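Local coordinates for protein transcriptional regulator, TetR family (Vibrio parahaemolyticus, PDB 3HE0) that probably binds operator DNA through an N-terminal helix-turn-helix domain and regulates transcription, as TetR-family proteins generally do, at residues D14-A19 / E56-E61; A71-A76 / W96-S101; M82-R87 / F138-E143. All coordinates share one frame; numbering follows the deposited sequence.

Interaction 1: D14-A19 / E56-E61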
loop_
_atom_site.group_PDB
_atom_site.type_symbol
_atom_site.label_atom_id
_atom_site.label_comp_id
_atom_site.label_asym_id
_atom_site.label_seq_id
_atom_site.Cartn_x
_atom_site.Cartn_y
_atom_site.Cartn_z
ATOM N N ASP A 14 15.625 23.029 1.282
ATOM C CA ASP A 14 15.335 22.012 0.271
ATOM C C ASP A 14 16.467 20.992 0.131
ATOM O O ASP A 14 16.217 19.805 0.059
ATOM C CB ASP A 14 15.119 22.674 -1.099
ATOM C CG ASP A 14 13.867 23.537 -1.152
ATOM O OD1 ASP A 14 12.804 23.137 -0.614
ATOM O OD2 ASP A 14 13.948 24.613 -1.772
ATOM N N GLN A 15 17.705 21.473 0.105
ATOM C CA GLN A 15 18.868 20.595 0.057
ATOM C C GLN A 15 18.856 19.582 1.220
ATOM O O GLN A 15 19.088 18.377 1.043
ATOM C CB GLN A 15 20.136 21.443 0.086
ATOM C CG GLN A 15 21.413 20.670 -0.057
ATOM C CD GLN A 15 22.623 21.595 -0.132
ATOM O OE1 GLN A 15 22.679 22.480 -0.982
ATOM N NE2 GLN A 15 23.597 21.379 0.741
ATOM N N ILE A 16 18.529 20.076 2.401
ATOM C CA ILE A 16 18.487 19.240 3.585
ATOM C C ILE A 16 17.332 18.262 3.487
ATOM O O ILE A 16 17.471 17.097 3.894
ATOM C CB ILE A 16 18.342 20.103 4.911
ATOM C CG1 ILE A 16 19.585 20.968 5.124
ATOM C CG2 ILE A 16 18.092 19.200 6.113
ATOM C CD1 ILE A 16 19.395 22.179 6.163
ATOM N N LEU A 17 16.185 18.748 3.008
ATOM C CA LEU A 17 15.021 17.878 2.830
ATOM C C LEU A 17 15.296 16.805 1.784
ATOM O O LEU A 17 14.902 15.659 1.956
ATOM C CB LEU A 17 13.766 18.662 2.436
ATOM C CG LEU A 17 13.020 19.363 3.566
ATOM C CD1 LEU A 17 11.803 20.038 3.005
ATOM C CD2 LEU A 17 12.640 18.438 4.729
ATOM N N ALA A 18 15.989 17.196 0.724
ATOM C CA ALA A 18 16.393 16.257 -0.325
ATOM C C ALA A 18 17.312 15.182 0.249
ATOM O O ALA A 18 17.054 14.015 0.059
ATOM C CB ALA A 18 17.076 16.976 -1.465
ATOM N N ALA A 19 18.344 15.579 1.000
ATOM C CA ALA A 19 19.245 14.592 1.644
ATOM C C ALA A 19 18.451 13.689 2.580
ATOM O O ALA A 19 18.602 12.462 2.557
ATOM C CB ALA A 19 20.360 15.284 2.412
ATOM N N GLU A 56 12.350 15.197 15.103
ATOM C CA GLU A 56 10.915 14.952 14.959
ATOM C C GLU A 56 10.274 15.994 14.063
ATOM O O GLU A 56 9.473 15.669 13.200
ATOM C CB GLU A 56 10.235 14.957 16.330
ATOM C CG GLU A 56 10.842 13.970 17.314
ATOM C CD GLU A 56 11.920 14.562 18.253
ATOM O OE1 GLU A 56 13.031 14.972 17.788
ATOM O OE2 GLU A 56 11.648 14.581 19.498
ATOM N N HIS A 57 10.667 17.254 14.221
ATOM C CA HIS A 57 10.129 18.298 13.328
ATOM C C HIS A 57 10.587 18.124 11.908
ATOM O O HIS A 57 9.800 18.260 10.982
ATOM C CB HIS A 57 10.447 19.702 13.850
ATOM C CG HIS A 57 9.572 20.103 14.979
ATOM N ND1 HIS A 57 9.860 19.785 16.290
ATOM C CD2 HIS A 57 8.384 20.743 14.992
ATOM C CE1 HIS A 57 8.904 20.257 17.068
ATOM N NE2 HIS A 57 7.984 20.821 16.304
ATOM N N LEU A 58 11.846 17.767 11.742
ATOM C CA LEU A 58 12.360 17.418 10.409
ATOM C C LEU A 58 11.520 16.314 9.764
ATOM O O LEU A 58 11.139 16.434 8.622
ATOM C CB LEU A 58 13.819 16.992 10.473
ATOM C CG LEU A 58 14.472 16.490 9.193
ATOM C CD1 LEU A 58 14.479 17.558 8.090
ATOM C CD2 LEU A 58 15.892 16.067 9.582
ATOM N N LEU A 59 11.215 15.253 10.507
ATOM C CA LEU A 59 10.426 14.136 9.932
ATOM C C LEU A 59 9.061 14.607 9.430
ATOM O O LEU A 59 8.626 14.226 8.337
ATOM C CB LEU A 59 10.301 12.946 10.927
ATOM C CG LEU A 59 11.673 12.329 11.309
ATOM C CD1 LEU A 59 11.630 11.135 12.265
ATOM C CD2 LEU A 59 12.452 11.931 10.066
ATOM N N GLU A 60 8.401 15.466 10.191
ATOM C CA GLU A 60 7.089 15.967 9.786
ATOM C C GLU A 60 7.175 16.762 8.501
ATOM O O GLU A 60 6.269 16.704 7.657
ATOM C CB GLU A 60 6.475 16.835 10.893
ATOM C CG GLU A 60 5.067 17.338 10.580
ATOM C CD GLU A 60 4.035 16.187 10.329
ATOM O OE1 GLU A 60 4.195 15.039 10.856
ATOM O OE2 GLU A 60 3.063 16.445 9.570
ATOM N N GLU A 61 8.261 17.518 8.363
ATOM C CA GLU A 61 8.454 18.354 7.193
ATOM C C GLU A 61 8.763 17.458 6.028
ATOM O O GLU A 61 8.395 17.763 4.910
ATOM C CB GLU A 61 9.614 19.347 7.385
ATOM C CG GLU A 61 9.344 20.409 8.416
ATOM C CD GLU A 61 8.072 21.166 8.082
ATOM O OE1 GLU A 61 7.953 21.623 6.918
ATOM O OE2 GLU A 61 7.161 21.251 8.947
#

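Interaction 2: A71-A76 / W96-S101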
loop_
_atom_site.group_PDB
_atom_site.type_symbol
_atom_site.label_atom_id
_atom_site.label_comp_id
_atom_site.label_asym_id
_atom_site.label_seq_id
_atom_site.Cartn_x
_atom_site.Cartn_y
_atom_site.Cartn_z
ATOM N N ALA A 71 1.554 14.948 -4.935
ATOM C CA ALA A 71 0.383 15.683 -5.454
ATOM C C ALA A 71 0.665 16.374 -6.774
ATOM O O ALA A 71 -0.156 16.298 -7.709
ATOM C CB ALA A 71 -0.163 16.672 -4.426
ATOM N N SER A 72 1.824 17.027 -6.899
ATOM C CA SER A 72 2.156 17.617 -8.183
ATOM C C SER A 72 2.539 16.566 -9.234
ATOM O O SER A 72 2.262 16.769 -10.416
ATOM C CB SER A 72 3.223 18.718 -8.075
ATOM O OG SER A 72 4.050 18.495 -6.959
ATOM N N ALA A 73 3.169 15.460 -8.850
ATOM C CA ALA A 73 3.431 14.430 -9.839
ATOM C C ALA A 73 2.054 13.848 -10.362
ATOM O O ALA A 73 1.776 13.799 -11.569
ATOM C CB ALA A 73 4.300 13.364 -9.245
ATOM N N VAL A 74 1.185 13.487 -9.431
ATOM C CA VAL A 74 -0.112 12.936 -9.764
ATOM C C VAL A 74 -0.896 13.865 -10.689
ATOM O O VAL A 74 -1.581 13.419 -11.593
ATOM C CB VAL A 74 -0.942 12.690 -8.516
ATOM C CG1 VAL A 74 -2.397 12.335 -8.907
ATOM C CG2 VAL A 74 -0.301 11.584 -7.686
ATOM N N GLN A 75 -0.783 15.161 -10.467
ATOM C CA GLN A 75 -1.594 16.112 -11.212
ATOM C C GLN A 75 -0.899 16.732 -12.421
ATOM O O GLN A 75 -1.469 17.610 -13.065
ATOM C CB GLN A 75 -2.149 17.144 -10.235
ATOM C CG GLN A 75 -3.124 16.449 -9.235
ATOM C CD GLN A 75 -3.420 17.278 -7.988
ATOM O OE1 GLN A 75 -4.582 17.560 -7.664
ATOM N NE2 GLN A 75 -2.371 17.678 -7.295
ATOM N N ALA A 76 0.290 16.233 -12.771
ATOM C CA ALA A 76 1.092 16.840 -13.825
ATOM C C ALA A 76 0.406 16.657 -15.171
ATOM O O ALA A 76 -0.062 15.569 -15.494
ATOM C CB ALA A 76 2.516 16.241 -13.846
ATOM N N TRP A 96 1.003 5.484 -12.183
ATOM C CA TRP A 96 1.705 4.288 -12.620
ATOM C C TRP A 96 3.199 4.566 -12.745
ATOM O O TRP A 96 4.033 3.760 -12.351
ATOM C CB TRP A 96 1.149 3.850 -13.979
ATOM C CG TRP A 96 1.755 2.647 -14.566
ATOM C CD1 TRP A 96 2.738 2.603 -15.476
ATOM C CD2 TRP A 96 1.382 1.302 -14.307
ATOM N NE1 TRP A 96 3.032 1.301 -15.801
ATOM C CE2 TRP A 96 2.198 0.482 -15.098
ATOM C CE3 TRP A 96 0.423 0.712 -13.493
ATOM C CZ2 TRP A 96 2.113 -0.894 -15.078
ATOM C CZ3 TRP A 96 0.333 -0.657 -13.472
ATOM C CH2 TRP A 96 1.168 -1.452 -14.269
ATOM N N ASN A 97 3.516 5.719 -13.312
ATOM C CA ASN A 97 4.898 6.112 -13.496
ATOM C C ASN A 97 5.618 6.574 -12.246
ATOM O O ASN A 97 6.797 6.726 -12.280
ATOM C CB ASN A 97 5.015 7.143 -14.627
ATOM C CG ASN A 97 4.701 6.529 -15.976
ATOM O OD1 ASN A 97 3.855 7.018 -16.721
ATOM N ND2 ASN A 97 5.338 5.406 -16.265
ATOM N N LEU A 98 4.937 6.755 -11.132
ATOM C CA LEU A 98 5.643 7.010 -9.882
ATOM C C LEU A 98 6.239 5.737 -9.286
ATOM O O LEU A 98 7.075 5.834 -8.381
ATOM C CB LEU A 98 4.714 7.625 -8.845
ATOM C CG LEU A 98 4.574 9.131 -8.985
ATOM C CD1 LEU A 98 3.457 9.618 -8.107
ATOM C CD2 LEU A 98 5.878 9.779 -8.590
ATOM N N ALA A 99 5.789 4.566 -9.738
ATOM C CA ALA A 99 6.188 3.332 -9.085
ATOM C C ALA A 99 7.699 3.172 -9.204
ATOM O O ALA A 99 8.272 3.438 -10.260
ATOM C CB ALA A 99 5.474 2.120 -9.697
ATOM N N GLY A 100 8.324 2.737 -8.117
ATOM C CA GLY A 100 9.777 2.586 -8.045
ATOM C C GLY A 100 10.543 3.868 -7.737
ATOM O O GLY A 100 11.767 3.886 -7.811
ATOM N N SER A 101 9.836 4.940 -7.411
ATOM C CA SER A 101 10.452 6.214 -7.067
ATOM C C SER A 101 10.732 6.300 -5.564
ATOM O O SER A 101 10.173 5.530 -4.769
ATOM C CB SER A 101 9.513 7.370 -7.443
ATOM O OG SER A 101 8.425 7.487 -6.518
#

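Interaction 3: M82-R87 / F138-E143. Unlike the reference sequence in segment 82-87: Arg87 (reference Cys).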
loop_
_atom_site.group_PDB
_atom_site.type_symbol
_atom_site.label_atom_id
_atom_site.label_comp_id
_atom_site.label_asym_id
_atom_site.label_seq_id
_atom_site.Cartn_x
_atom_site.Cartn_y
_atom_site.Cartn_z
HETATM N N MSE A 82 -9.784 19.589 -20.068
HETATM C CA MSE A 82 -9.875 18.231 -20.637
HETATM C C MSE A 82 -11.224 17.597 -20.266
HETATM O O MSE A 82 -11.839 17.977 -19.262
HETATM C CB MSE A 82 -8.747 17.317 -20.100
HETATM C CG MSE A 82 -7.282 17.686 -20.468
HETATM SE SE MSE A 82 -5.876 16.485 -19.616
HETATM C CE MSE A 82 -4.259 17.354 -20.350
ATOM N N PRO A 83 -11.691 16.622 -21.068
ATOM C CA PRO A 83 -12.818 15.803 -20.634
ATOM C C PRO A 83 -12.478 14.963 -19.393
ATOM O O PRO A 83 -11.302 14.731 -19.102
ATOM C CB PRO A 83 -13.096 14.905 -21.846
ATOM C CG PRO A 83 -12.550 15.650 -22.982
ATOM C CD PRO A 83 -11.337 16.352 -22.467
ATOM N N LEU A 84 -13.516 14.537 -18.672
ATOM C CA LEU A 84 -13.349 13.846 -17.394
ATOM C C LEU A 84 -12.422 12.663 -17.555
ATOM O O LEU A 84 -11.422 12.558 -16.859
ATOM C CB LEU A 84 -14.695 13.336 -16.853
ATOM C CG LEU A 84 -15.545 14.246 -15.966
ATOM C CD1 LEU A 84 -16.620 13.399 -15.383
ATOM C CD2 LEU A 84 -14.756 14.915 -14.874
ATOM N N LYS A 85 -12.758 11.789 -18.503
ATOM C CA LYS A 85 -12.044 10.521 -18.652
ATOM C C LYS A 85 -10.570 10.699 -18.996
ATOM O O LYS A 85 -9.745 9.866 -18.636
ATOM C CB LYS A 85 -12.720 9.604 -19.660
ATOM C CG LYS A 85 -12.231 8.148 -19.612
ATOM C CD LYS A 85 -13.242 7.227 -20.297
ATOM C CE LYS A 85 -12.767 5.807 -20.474
ATOM N NZ LYS A 85 -13.904 4.995 -20.967
ATOM N N GLU A 86 -10.237 11.800 -19.647
ATOM C CA GLU A 86 -8.875 12.056 -20.044
ATOM C C GLU A 86 -8.097 12.578 -18.873
ATOM O O GLU A 86 -6.922 12.243 -18.704
ATOM C CB GLU A 86 -8.831 13.066 -21.211
ATOM C CG GLU A 86 -7.418 13.419 -21.668
ATOM C CD GLU A 86 -6.509 12.167 -21.828
ATOM O OE1 GLU A 86 -6.960 11.111 -22.364
ATOM O OE2 GLU A 86 -5.335 12.241 -21.385
ATOM N N ARG A 87 -8.724 13.440 -18.079
ATOM C CA ARG A 87 -8.096 13.829 -16.816
ATOM C C ARG A 87 -7.850 12.575 -15.956
ATOM O O ARG A 87 -6.791 12.424 -15.371
ATOM C CB ARG A 87 -8.956 14.831 -16.048
ATOM C CG ARG A 87 -9.020 16.198 -16.689
ATOM C CD ARG A 87 -9.760 17.163 -15.807
ATOM N NE ARG A 87 -11.138 17.286 -16.235
ATOM C CZ ARG A 87 -12.151 17.664 -15.456
ATOM N NH1 ARG A 87 -13.365 17.747 -15.973
ATOM N NH2 ARG A 87 -11.980 17.947 -14.174
ATOM N N PHE A 138 -13.552 14.316 -9.293
ATOM C CA PHE A 138 -14.612 13.482 -8.695
ATOM C C PHE A 138 -15.893 14.335 -8.460
ATOM O O PHE A 138 -17.017 13.878 -8.733
ATOM C CB PHE A 138 -14.135 12.849 -7.388
ATOM C CG PHE A 138 -13.111 11.742 -7.554
ATOM C CD1 PHE A 138 -13.252 10.746 -8.527
ATOM C CD2 PHE A 138 -12.005 11.677 -6.717
ATOM C CE1 PHE A 138 -12.297 9.743 -8.668
ATOM C CE2 PHE A 138 -11.053 10.641 -6.847
ATOM C CZ PHE A 138 -11.203 9.690 -7.814
ATOM N N ASN A 139 -15.727 15.577 -8.003
ATOM C CA ASN A 139 -16.885 16.461 -7.803
ATOM C C ASN A 139 -17.593 16.731 -9.098
ATOM O O ASN A 139 -18.819 16.639 -9.166
ATOM C CB ASN A 139 -16.506 17.788 -7.143
ATOM C CG ASN A 139 -16.063 17.613 -5.709
ATOM O OD1 ASN A 139 -16.443 16.648 -5.032
ATOM N ND2 ASN A 139 -15.265 18.544 -5.234
ATOM N N GLN A 140 -16.827 17.017 -10.138
ATOM C CA GLN A 140 -17.415 17.327 -11.417
ATOM C C GLN A 140 -18.132 16.120 -11.994
ATOM O O GLN A 140 -19.278 16.217 -12.469
ATOM C CB GLN A 140 -16.345 17.821 -12.372
ATOM C CG GLN A 140 -16.920 18.335 -13.638
ATOM C CD GLN A 140 -15.900 19.012 -14.515
ATOM O OE1 GLN A 140 -14.812 19.393 -14.056
ATOM N NE2 GLN A 140 -16.237 19.159 -15.797
ATOM N N GLY A 141 -17.474 14.976 -11.911
ATOM C CA GLY A 141 -18.074 13.732 -12.322
ATOM C C GLY A 141 -19.377 13.434 -11.631
ATOM O O GLY A 141 -20.307 12.964 -12.276
ATOM N N LYS A 142 -19.439 13.668 -10.321
ATOM C CA LYS A 142 -20.667 13.412 -9.562
ATOM C C LYS A 142 -21.719 14.429 -9.963
ATOM O O LYS A 142 -22.866 14.065 -10.169
ATOM C CB LYS A 142 -20.434 13.432 -8.038
ATOM C CG LYS A 142 -19.750 12.170 -7.487
ATOM C CD LYS A 142 -19.601 12.206 -5.967
ATOM C CE LYS A 142 -18.440 13.051 -5.489
ATOM N NZ LYS A 142 -18.284 13.009 -3.999
ATOM N N GLU A 143 -21.321 15.691 -10.104
ATOM C CA GLU A 143 -22.245 16.735 -10.499
ATOM C C GLU A 143 -22.859 16.393 -11.851
ATOM O O GLU A 143 -24.052 16.615 -12.077
ATOM C CB GLU A 143 -21.534 18.098 -10.524
ATOM C CG GLU A 143 -21.167 18.582 -9.089
ATOM C CD GLU A 143 -20.058 19.654 -9.003
ATOM O OE1 GLU A 143 -19.689 20.242 -10.043
ATOM O OE2 GLU A 143 -19.569 19.915 -7.873
#

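Interaction 1: D14-A19 / E56-E61
Leu17, on the first helix of the chain, meets Leu58 and Glu61 near the start of the long helix 55-74, and its side chain can be followed outward atom by atom. CB starts out along the flank of the neighbouring helix and touches none of its atoms. CG stands anti to the carbonyl carbon (chi1 -80°), which carries the branch point toward the other helix. Of the two methyls, CD2 does the touching: it lies 3.9 Å from CD1 of Leu58 and 4.1 Å from CB of Glu61, so that it is shared by residues one turn apart. Leu17 also meets Val62 and Asn65 further along helix 55-74.

The two helix segments run almost perpendicular, with a signed crossing angle of -87° and axes 10.8 Å apart at closest approach. Both belong to the TetR-type DNA-binding domain, in which the first helix packs across the helix-turn-helix, here predicted at residues 33-52, and the start of helix 55-74 completes the bundle.

Leu58 comes from the opposite direction, its side chain sliding past that of Leu17. Its CD1 is also 4.4 Å from CG2 of Ile16, a looser contact. Met34 and Leu37 of helix 34-41 and Phe52 touch Leu58 as well, while Ile16 rests on Tyr51 and Phe52, so the apolar cluster reaches into the predicted DNA-binding motif. Glu61 gives only its aliphatic base to Leu17; its chain bends at chi2, and its carboxylate OE1 forms a salt bridge with Arg13, one residue before the segment 14-19.

Interaction 2: A71-A76 / W96-S101
A small apolar contact, partly buried, joins Ala73 and Val74 in the last turn of helix 55-74 to Leu98, at the turn that follows helix 84-97. Leu98 straddles the methyl of Ala73: its CD1 and CD2 both lie 4.0 Å from Ala73 CB, so the fork of the leucine closes over a single carbon. A chi1 of -84° sets CG of Leu98 beside the backbone N, and the branch faces the helix with both methyls. Its CD1 reaches Val74 more loosely, 4.3 Å from CG2.

Helix 55-74 is the long connector that leads from the DNA-binding domain of a TetR-type regulator into the C-terminal domain, which in TetR-family regulators generally binds the ligand, and the contact lies where it ends. Here Gln75 leaves the helical path, and its NE2 turns back to Ala71 O at 2.6 Å, above the carbonyl plane and on the face opposite to that used by the backbone N of the same residue. On the other segment Leu98 opens a type II turn that passes through Gly100 at positive phi to Ser101. Ser101 OG donates to Leu98 O (2.8 Å) in the carbonyl plane, and also accepts from Asn104 N as N-cap of helix 102-107.

Interaction 3: M82-R87 / F138-E143
Gln140 meets the Arg87 guanidinium at its edge, the two planes 43° apart. Gln140 OE1 lies near the guanidinium plane at the edge that carries both terminal nitrogens, and Gln140 CD lies in that plane; Arg87 NH1, by contrast, stands well above the plane of the amide. Arg87 NH1 reaches Gln140 OE1 at 2.9 Å and NH2 reaches the same oxygen at 3.2 Å, so one oxygen receives two weak bonds, bent to 145° and 134° at the hydrogen. The side chains cross at about a right angle: Gln140 stretches straight out beyond CG, whereas Arg87 bends at chi3. The third nitrogen, NE, turns back to Met82 O at 3.2 Å, a selenomethionine carbonyl of its own segment, which it meets from above the carbonyl plane.

Beside this polar pair Leu84 supplies the apolar half of the contact. Its CD1 presses against Gly141 CA at 3.4 Å, tighter than usual for two carbons, where the helix shows no side chain, and its CD2 lies 4.2 Å from Gln140 CB. The beginning of helix 84-97, with Pro83 at the N-cap position, is thus laid against the last turns of helix 132-143, two helices of the all-helical C-terminal domain of this TetR-family protein. Arg87 differs from the reference sequence, which has cysteine here.

The amide of Gln140 works in both directions: OE1 accepts from Arg87, while NE2 donates to Glu144 OE2. Arg87 NH1 also comes 3.2 Å from Gln140 NE2, two donors that cannot bond each other. Gln140 therefore bridges a cation and an anion, and the two charges would probably polarise its amide in the same sense, consistent with OE1 as the acceptor.

How the interactions relate
The three contacts are spread from the DNA-binding end of the chain into the C-terminal domain. Interaction 1 closes before the other two open; interactions 2 and 3 interleave, their segments alternating along the chain. Interactions 1 and 2 both use helix 55-74, one near its start and the other at its end, with centres about 20 Å apart. Interactions 2 and 3 share helix 84-97, interaction 3 at its start and interaction 2 around its end, about 19 Å between centres. Interactions 1 and 3, about 35 Å apart between centres, lie on opposite sides of the chain's centre. Two consecutive helices, 55-74 and 84-97, between them carry a segment of each contact.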